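Local coordinates for putative lipoprotein (Campylobacter jejuni subsp. jejuni, PDB 2G5G) that binds two cofacial hemes as a dimer with tyrosine as iron ligand, and probably serves in bacterial heme transport, at residues 208-213 with 235-240. Numbering follows the deposited sequence.
Sequences LVHHVN and QDFKSS
The rings of H210 and F237 meet as a T-shaped (edge-to-face) pair. The imidazole turns its edge to the phenyl face, with centroids 5.6 Å apart and planes at 84°. At that edge, H210 CE1 comes 4.1 Å from F237 CE1. One imidazole face is taken by V209, whose CG1 sits 3.8 Å above the plane of the H210 ring, over its centre. H210 CG lies anti to the carbonyl carbon (chi1 -62°), and ND1 is hydrogen-bonded to D206 O, a carbonyl of the preceding helical turn. That bond is consistent with a ring turned so that CE1 faces the phenyl.

V209 touches both F237 and S239 of segment 235-240. Both its methyls reach the base of F237, the nearer approach being CG2 to F237 CB at 3.9 Å. CG2 also touches S239 CB. The hydroxyl of S239 lies anti to its backbone N (chi1 -174°). It meets a water 2.6 Å from OG, and this water donates to V209 O at 2.7 Å.

K238, with positive phi, ends the helix in a Schellman motif. On either side of it, the CB atoms of F237 and S239 are directed toward segment 208-213, while that of K238 is directed away.

The contact is a small surface one. It joins the C-terminal end of helix 187-210, just before strand 214-220, to the turn that follows helix 230-236. F237 also packs on R202, A205 and D206 of helix 187-210, and V209 and S239 touch I234 of helix 230-236. K241, just before strand 243-248, hydrogen-bonds S239 OG through its N, and L208 O and H211 O through NZ.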
loop_
_atom_site.group_PDB
_atom_site.type_symbol
_atom_site.label_atom_id
_atom_site.label_comp_id
_atom_site.label_asym_id
_atom_site.label_seq_id
_atom_site.Cartn_x
_atom_site.Cartn_y
_atom_site.Cartn_z
ATOM N N LEU A 208 3.022 26.480 -0.490
ATOM C CA LEU A 208 3.056 27.560 0.510
ATOM C C LEU A 208 4.010 28.681 0.085
ATOM O O LEU A 208 3.715 29.875 0.223
ATOM C CB LEU A 208 3.437 26.987 1.883
ATOM C CG LEU A 208 2.454 25.962 2.465
ATOM C CD1 LEU A 208 2.992 25.344 3.760
ATOM C CD2 LEU A 208 1.057 26.610 2.719
ATOM N N VAL A 209 5.130 28.275 -0.477
ATOM C CA VAL A 209 6.185 29.174 -0.877
ATOM C C VAL A 209 5.719 30.093 -2.016
ATOM O O VAL A 209 6.086 31.268 -2.058
ATOM C CB VAL A 209 7.400 28.347 -1.310
ATOM C CG1 VAL A 209 8.326 29.132 -2.251
ATOM C CG2 VAL A 209 8.153 27.875 -0.065
ATOM N N HIS A 210 4.926 29.544 -2.928
ATOM C CA HIS A 210 4.514 30.325 -4.098
ATOM C C HIS A 210 3.220 31.091 -3.944
ATOM O O HIS A 210 2.869 31.875 -4.821
ATOM C CB HIS A 210 4.547 29.463 -5.372
ATOM C CG HIS A 210 5.926 28.964 -5.673
ATOM N ND1 HIS A 210 6.347 27.691 -5.344
ATOM C CD2 HIS A 210 6.995 29.587 -6.228
ATOM C CE1 HIS A 210 7.610 27.546 -5.703
ATOM N NE2 HIS A 210 8.032 28.683 -6.229
ATOM N N HIS A 211 2.525 30.902 -2.829
ATOM C CA HIS A 211 1.228 31.532 -2.655
ATOM C C HIS A 211 1.358 33.047 -2.436
ATOM O O HIS A 211 2.234 33.503 -1.696
ATOM C CB HIS A 211 0.441 30.906 -1.505
ATOM C CG HIS A 211 -1.013 31.219 -1.571
ATOM N ND1 HIS A 211 -1.780 30.919 -2.680
ATOM C CD2 HIS A 211 -1.837 31.828 -0.690
ATOM C CE1 HIS A 211 -3.017 31.342 -2.476
ATOM N NE2 HIS A 211 -3.078 31.902 -1.278
ATOM N N VAL A 212 0.471 33.822 -3.058
ATOM C CA VAL A 212 0.620 35.310 -3.000
ATOM C C VAL A 212 -0.024 35.993 -1.778
ATOM O O VAL A 212 0.195 37.187 -1.548
ATOM C CB VAL A 212 0.130 35.973 -4.300
ATOM C CG1 VAL A 212 1.012 35.507 -5.467
ATOM C CG2 VAL A 212 -1.345 35.673 -4.550
ATOM N N ASN A 213 -0.833 35.240 -1.030
ATOM C CA ASN A 213 -1.506 35.752 0.174
ATOM C C ASN A 213 -0.962 35.064 1.422
ATOM O O ASN A 213 -0.411 33.987 1.332
ATOM C CB ASN A 213 -3.004 35.496 0.123
ATOM C CG ASN A 213 -3.682 36.184 -1.054
ATOM O OD1 ASN A 213 -3.343 37.318 -1.385
ATOM N ND2 ASN A 213 -4.636 35.492 -1.692
ATOM N N GLN A 235 12.896 26.193 3.406
ATOM C CA GLN A 235 14.270 26.713 3.412
ATOM C C GLN A 235 14.989 26.428 2.118
ATOM O O GLN A 235 15.654 27.319 1.571
ATOM C CB GLN A 235 15.105 26.077 4.540
ATOM C CG GLN A 235 14.663 26.462 5.937
ATOM C CD GLN A 235 15.573 25.859 7.007
ATOM O OE1 GLN A 235 15.096 25.197 7.927
ATOM N NE2 GLN A 235 16.889 26.094 6.890
ATOM N N ASP A 236 14.881 25.172 1.646
ATOM C CA ASP A 236 15.511 24.734 0.382
ATOM C C ASP A 236 14.941 25.459 -0.834
ATOM O O ASP A 236 15.676 25.674 -1.817
ATOM C CB ASP A 236 15.410 23.212 0.182
ATOM C CG ASP A 236 16.470 22.415 0.996
ATOM O OD1 ASP A 236 17.409 23.018 1.561
ATOM O OD2 ASP A 236 16.344 21.171 1.054
ATOM N N PHE A 237 13.660 25.842 -0.787
ATOM C CA PHE A 237 13.082 26.715 -1.824
ATOM C C PHE A 237 13.648 28.165 -1.829
ATOM O O PHE A 237 13.320 28.951 -2.733
ATOM C CB PHE A 237 11.524 26.751 -1.734
ATOM C CG PHE A 237 10.810 25.647 -2.516
ATOM C CD1 PHE A 237 10.864 25.600 -3.908
ATOM C CD2 PHE A 237 10.062 24.675 -1.858
ATOM C CE1 PHE A 237 10.213 24.602 -4.596
ATOM C CE2 PHE A 237 9.394 23.682 -2.547
ATOM C CZ PHE A 237 9.468 23.641 -3.919
ATOM N N LYS A 238 14.440 28.515 -0.811
ATOM C CA LYS A 238 15.030 29.852 -0.609
ATOM C C LYS A 238 13.946 30.931 -0.451
ATOM O O LYS A 238 14.080 32.019 -0.985
ATOM C CB LYS A 238 16.040 30.209 -1.732
ATOM C CG LYS A 238 17.027 29.088 -2.026
ATOM C CD LYS A 238 18.310 29.282 -1.266
ATOM C CE LYS A 238 19.450 29.617 -2.236
ATOM N NZ LYS A 238 20.678 30.221 -1.573
ATOM N N SER A 239 12.890 30.616 0.296
ATOM C CA SER A 239 11.850 31.586 0.614
ATOM C C SER A 239 12.366 32.600 1.637
ATOM O O SER A 239 13.036 32.226 2.600
ATOM C CB SER A 239 10.635 30.880 1.196
ATOM O OG SER A 239 9.577 31.820 1.377
ATOM N N SER A 240 12.050 33.885 1.439
ATOM C CA SER A 240 12.246 34.868 2.502
ATOM C C SER A 240 10.972 35.140 3.323
ATOM O O SER A 240 10.980 36.021 4.180
ATOM C CB SER A 240 12.791 36.183 1.970
ATOM O OG SER A 240 14.162 36.052 1.658
HETATM O O HOH W 1 8.315 32.292 -0.890
#